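Plm1 (Streptomyces sp. HK803, PDB 4HXY) probably reduces, with NADPH, the beta-keto group of the polyketide chain made by the first module of phoslactomycin biosynthesis, as its ketoreductase domain. Local coordinates at residues A[10-15]-A[91-96]; A[87-92]-A[109-114]. All blocks are in the same frame, centred on the assembly; numbering follows the deposited sequence.

Interaction 1 (A[10-15]-A[91-96]); sequences ETWRQL and RAVGVG
With CG of W12 anti to its carbonyl carbon (chi1 -65°), the indole reaches from strand 6-14 over the loop 91-96, where V93, G94 and V95 receive it. V95 lies across one ring face: its CA sits 3.9 Å from the centroid of the five-membered ring, 22° off the normal, a CH-pi contact. V95 CG1, anti to its own backbone N (chi1 175°), packs on W12 CB at 3.8 Å. Farther along the indole, CZ2 meets V93 CB at 3.7 Å, the two side chains crossing at about a right angle. Within the strand, W12 NE1 donates to E10 OE2 at 3.0 Å, nearly in the indole plane but from above the carboxylate plane. That oxygen also takes a bond from water 1, which accepts from G94 N, while water 2 donates to V95 O at 2.7 Å and takes a weak bond from W12 N. R171 forms a salt bridge with E10 OE1. The contact joins the N-terminal strand to the loop between strand 85-90 and helix 105-120. One carboxylate thus serves an indole N-H, a water and an arginine, so E10 is probably held as an anion, and waters bridge strand and loop beside the apolar packing.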
loop_
_atom_site.group_PDB
_atom_site.type_symbol
_atom_site.label_atom_id
_atom_site.label_comp_id
_atom_site.label_asym_id
_atom_site.label_seq_id
_atom_site.Cartn_x
_atom_site.Cartn_y
_atom_site.Cartn_z
ATOM N N GLU A 10 9.232 1.415 6.993
ATOM C CA GLU A 10 10.050 0.517 6.206
ATOM C C GLU A 10 11.509 0.968 6.239
ATOM O O GLU A 10 11.811 2.173 6.202
ATOM C CB GLU A 10 9.554 0.516 4.756
ATOM C CG GLU A 10 10.297 -0.424 3.851
ATOM C CD GLU A 10 10.016 -0.170 2.377
ATOM O OE1 GLU A 10 9.266 -0.957 1.781
ATOM O OE2 GLU A 10 10.551 0.814 1.816
ATOM N N THR A 11 12.429 0.012 6.320
ATOM C CA THR A 11 13.839 0.281 6.099
ATOM C C THR A 11 14.457 -0.958 5.436
ATOM O O THR A 11 13.773 -1.961 5.230
ATOM C CB THR A 11 14.565 0.669 7.416
ATOM O OG1 THR A 11 15.873 1.164 7.111
ATOM C CG2 THR A 11 14.676 -0.538 8.349
ATOM N N TRP A 12 15.729 -0.879 5.060
ATOM C CA TRP A 12 16.391 -1.937 4.309
ATOM C C TRP A 12 17.751 -2.216 4.914
ATOM O O TRP A 12 18.463 -1.278 5.321
ATOM C CB TRP A 12 16.520 -1.576 2.825
ATOM C CG TRP A 12 15.191 -1.463 2.165
ATOM C CD1 TRP A 12 14.334 -0.385 2.215
ATOM C CD2 TRP A 12 14.522 -2.461 1.388
ATOM N NE1 TRP A 12 13.186 -0.661 1.525
ATOM C CE2 TRP A 12 13.271 -1.924 1.006
ATOM C CE3 TRP A 12 14.854 -3.749 0.974
ATOM C CZ2 TRP A 12 12.362 -2.635 0.224
ATOM C CZ3 TRP A 12 13.954 -4.450 0.176
ATOM C CH2 TRP A 12 12.719 -3.884 -0.183
ATOM N N ARG A 13 18.058 -3.502 5.030
ATOM C CA ARG A 13 19.326 -3.998 5.570
ATOM C C ARG A 13 20.144 -4.549 4.430
ATOM O O ARG A 13 19.694 -5.448 3.704
ATOM C CB ARG A 13 19.053 -5.100 6.588
ATOM C CG ARG A 13 20.227 -6.004 6.957
ATOM C CD ARG A 13 21.311 -5.261 7.702
ATOM N NE ARG A 13 22.463 -6.121 7.979
ATOM C CZ ARG A 13 23.579 -5.697 8.564
ATOM N NH1 ARG A 13 23.677 -4.433 8.954
ATOM N NH2 ARG A 13 24.593 -6.542 8.772
ATOM N N GLN A 14 21.364 -4.043 4.282
ATOM C CA GLN A 14 22.255 -4.572 3.264
ATOM C C GLN A 14 22.792 -5.917 3.744
ATOM O O GLN A 14 23.362 -6.001 4.841
ATOM C CB GLN A 14 23.394 -3.584 2.999
ATOM C CG GLN A 14 24.143 -3.890 1.717
ATOM C CD GLN A 14 25.313 -2.956 1.476
ATOM O OE1 GLN A 14 25.450 -1.928 2.134
ATOM N NE2 GLN A 14 26.166 -3.319 0.525
ATOM N N LEU A 15 22.603 -6.971 2.947
ATOM C CA LEU A 15 23.061 -8.314 3.317
ATOM C C LEU A 15 24.524 -8.455 2.927
ATOM O O LEU A 15 24.950 -7.858 1.961
ATOM C CB LEU A 15 22.208 -9.398 2.656
ATOM C CG LEU A 15 20.715 -9.327 3.018
ATOM C CD1 LEU A 15 19.915 -10.422 2.350
ATOM C CD2 LEU A 15 20.517 -9.383 4.524
ATOM N N ARG A 91 11.373 -1.049 -9.939
ATOM C CA ARG A 91 10.852 0.246 -9.498
ATOM C C ARG A 91 9.717 0.101 -8.463
ATOM O O ARG A 91 8.971 1.032 -8.262
ATOM C CB ARG A 91 10.374 1.106 -10.698
ATOM C CG ARG A 91 11.461 1.445 -11.746
ATOM C CD ARG A 91 10.857 2.034 -13.034
ATOM N NE ARG A 91 10.110 3.262 -12.784
ATOM C CZ ARG A 91 9.056 3.695 -13.479
ATOM N NH1 ARG A 91 8.565 3.003 -14.504
ATOM N NH2 ARG A 91 8.470 4.838 -13.126
ATOM N N ALA A 92 9.636 -1.047 -7.784
ATOM C CA ALA A 92 8.492 -1.348 -6.915
ATOM C C ALA A 92 8.693 -0.841 -5.475
ATOM O O ALA A 92 7.718 -0.612 -4.757
ATOM C CB ALA A 92 8.181 -2.847 -6.934
ATOM N N VAL A 93 9.952 -0.654 -5.090
ATOM C CA VAL A 93 10.357 -0.264 -3.734
ATOM C C VAL A 93 11.453 0.801 -3.783
ATOM O O VAL A 93 12.212 0.896 -4.767
ATOM C CB VAL A 93 10.846 -1.498 -2.901
ATOM C CG1 VAL A 93 9.731 -2.536 -2.764
ATOM C CG2 VAL A 93 12.082 -2.157 -3.506
ATOM N N GLY A 94 11.516 1.584 -2.710
ATOM C CA GLY A 94 12.522 2.636 -2.546
ATOM C C GLY A 94 13.440 2.192 -1.435
ATOM O O GLY A 94 13.067 2.239 -0.266
ATOM N N VAL A 95 14.636 1.736 -1.790
ATOM C CA VAL A 95 15.595 1.275 -0.782
ATOM C C VAL A 95 16.215 2.420 0.038
ATOM O O VAL A 95 16.613 2.220 1.185
ATOM C CB VAL A 95 16.691 0.413 -1.405
ATOM C CG1 VAL A 95 17.723 0.047 -0.360
ATOM C CG2 VAL A 95 16.074 -0.842 -2.013
ATOM N N GLY A 96 16.258 3.611 -0.540
ATOM C CA GLY A 96 16.830 4.791 0.120
ATOM C C GLY A 96 18.304 4.969 -0.202
ATOM O O GLY A 96 19.043 5.577 0.579
HETATM O O HOH W 1 9.584 1.231 -0.728
HETATM O O HOH W 2 16.684 2.070 3.880
#

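Interaction 2 (A[87-92]-A[109-114]); sequences CVTSRA and GVWGLG
A single direct hydrogen bond crosses this contact: W111 NE1 on helix 105-120 donates to T89 OG1 on strand 85-90 at 2.9 Å. It is close to straight, 167° at the hydrogen, and the hydroxyl lies at the indole edge, close to the ring plane. T89 holds OG1 between its backbone N and carbonyl carbon (chi1 58°), which offers the oxygen to the indole and turns CG2 to the helix. D130 of strand 125-131 is a second hydrogen-bonding partner of that hydroxyl. The remaining contacts are apolar. T89 CG2 and V110 CG1 meet tip to tip at 3.6 Å, and the same CG1 touches C87 SG, also at 3.6 Å. A92 CB approaches the pyrrole side of W111 obliquely, 3.5 Å from CD1. Strand and helix run nearly antiparallel, at 154°, as in the beta-alpha-beta unit that strand 125-131 completes. Putting a phenylalanine in place of W111 would remove the N-H and probably leave T89 OG1 without its helix donor and A92 CB less well covered. In this buried interface one N-H is matched to one hydroxyl, itself tied to D130, a polar chain that probably sets the indole's rotation amid otherwise apolar packing.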
loop_
_atom_site.group_PDB
_atom_site.type_symbol
_atom_site.label_atom_id
_atom_site.label_comp_id
_atom_site.label_asym_id
_atom_site.label_seq_id
_atom_site.Cartn_x
_atom_site.Cartn_y
_atom_site.Cartn_z
ATOM N N CYS A 87 8.763 -13.836 -7.406
ATOM C CA CYS A 87 8.247 -12.771 -8.258
ATOM C C CYS A 87 9.263 -11.644 -8.350
ATOM O O CYS A 87 9.672 -11.098 -7.313
ATOM C CB CYS A 87 6.919 -12.260 -7.707
ATOM S SG CYS A 87 6.189 -10.947 -8.718
ATOM N N VAL A 88 9.669 -11.298 -9.575
ATOM C CA VAL A 88 10.590 -10.169 -9.787
ATOM C C VAL A 88 9.864 -8.946 -10.357
ATOM O O VAL A 88 8.994 -9.061 -11.214
ATOM C CB VAL A 88 11.792 -10.511 -10.696
ATOM C CG1 VAL A 88 12.741 -11.437 -9.977
ATOM C CG2 VAL A 88 11.329 -11.111 -12.041
ATOM N N THR A 89 10.220 -7.790 -9.825
ATOM C CA THR A 89 9.658 -6.511 -10.202
ATOM C C THR A 89 10.818 -5.554 -10.467
ATOM O O THR A 89 11.975 -5.921 -10.287
ATOM C CB THR A 89 8.824 -5.926 -9.065
ATOM O OG1 THR A 89 9.632 -5.777 -7.882
ATOM C CG2 THR A 89 7.658 -6.848 -8.751
ATOM N N SER A 90 10.489 -4.361 -10.943
ATOM C CA SER A 90 11.416 -3.230 -11.009
ATOM C C SER A 90 10.672 -1.941 -10.639
ATOM O O SER A 90 9.471 -1.792 -10.919
ATOM C CB SER A 90 12.047 -3.122 -12.411
ATOM O OG SER A 90 11.051 -2.796 -13.348
ATOM N N ARG A 91 11.373 -1.049 -9.939
ATOM C CA ARG A 91 10.852 0.246 -9.498
ATOM C C ARG A 91 9.717 0.101 -8.463
ATOM O O ARG A 91 8.971 1.032 -8.262
ATOM C CB ARG A 91 10.374 1.106 -10.698
ATOM C CG ARG A 91 11.461 1.445 -11.746
ATOM C CD ARG A 91 10.857 2.034 -13.034
ATOM N NE ARG A 91 10.110 3.262 -12.784
ATOM C CZ ARG A 91 9.056 3.695 -13.479
ATOM N NH1 ARG A 91 8.565 3.003 -14.504
ATOM N NH2 ARG A 91 8.470 4.838 -13.126
ATOM N N ALA A 92 9.636 -1.047 -7.784
ATOM C CA ALA A 92 8.492 -1.348 -6.915
ATOM C C ALA A 92 8.693 -0.841 -5.475
ATOM O O ALA A 92 7.718 -0.612 -4.757
ATOM C CB ALA A 92 8.181 -2.847 -6.934
ATOM N N GLY A 109 2.110 -2.321 -6.156
ATOM C CA GLY A 109 0.961 -3.182 -5.882
ATOM C C GLY A 109 1.282 -4.669 -5.895
ATOM O O GLY A 109 0.672 -5.457 -5.175
ATOM N N VAL A 110 2.245 -5.047 -6.724
ATOM C CA VAL A 110 2.732 -6.426 -6.780
ATOM C C VAL A 110 3.214 -6.862 -5.396
ATOM O O VAL A 110 2.948 -7.985 -4.950
ATOM C CB VAL A 110 3.886 -6.573 -7.765
ATOM C CG1 VAL A 110 4.408 -7.979 -7.730
ATOM C CG2 VAL A 110 3.435 -6.268 -9.239
ATOM N N TRP A 111 3.953 -5.976 -4.726
ATOM C CA TRP A 111 4.493 -6.269 -3.392
ATOM C C TRP A 111 3.380 -6.360 -2.341
ATOM O O TRP A 111 3.421 -7.213 -1.442
ATOM C CB TRP A 111 5.552 -5.224 -3.001
ATOM C CG TRP A 111 6.842 -5.516 -3.650
ATOM C CD1 TRP A 111 7.092 -5.574 -4.993
ATOM C CD2 TRP A 111 8.069 -5.849 -3.004
ATOM N NE1 TRP A 111 8.388 -5.906 -5.219
ATOM C CE2 TRP A 111 9.023 -6.065 -4.015
ATOM C CE3 TRP A 111 8.475 -5.931 -1.664
ATOM C CZ2 TRP A 111 10.334 -6.393 -3.738
ATOM C CZ3 TRP A 111 9.786 -6.279 -1.408
ATOM C CH2 TRP A 111 10.702 -6.457 -2.431
ATOM N N GLY A 112 2.371 -5.506 -2.448
ATOM C CA GLY A 112 1.240 -5.580 -1.523
ATOM C C GLY A 112 0.567 -6.932 -1.611
ATOM O O GLY A 112 0.306 -7.571 -0.601
ATOM N N LEU A 113 0.300 -7.379 -2.837
ATOM C CA LEU A 113 -0.333 -8.661 -3.055
ATOM C C LEU A 113 0.575 -9.835 -2.695
ATOM O O LEU A 113 0.131 -10.808 -2.090
ATOM C CB LEU A 113 -0.799 -8.775 -4.511
ATOM C CG LEU A 113 -1.688 -9.984 -4.757
ATOM C CD1 LEU A 113 -2.857 -9.568 -5.689
ATOM C CD2 LEU A 113 -0.883 -11.130 -5.314
ATOM N N GLY A 114 1.845 -9.737 -3.064
ATOM C CA GLY A 114 2.815 -10.796 -2.829
ATOM C C GLY A 114 2.992 -11.127 -1.360
ATOM O O GLY A 114 3.085 -12.285 -0.984
#

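In the fold
From the N terminus, strand 6-14 comes first, and interaction 1 brings it against the loop 91-96, closing a long excursion of 75 residues that includes strands 28-32, 59-63 and 85-90. Interaction 2 closes a much shorter loop, from the end of strand 85-90 to helix 105-120. The two closures cross rather than nest: segment 91-96 begins inside segment 87-92, sharing R91 and A92, and V93 to G96 run on between the two halves of interaction 2. They also meet in space, V93 CG1 packing on W111 CD2 and the W12 and W111 rings approaching at CH2. Together they tie the N-terminal strand, the loop and the helix over strand 85-90 into one buried region.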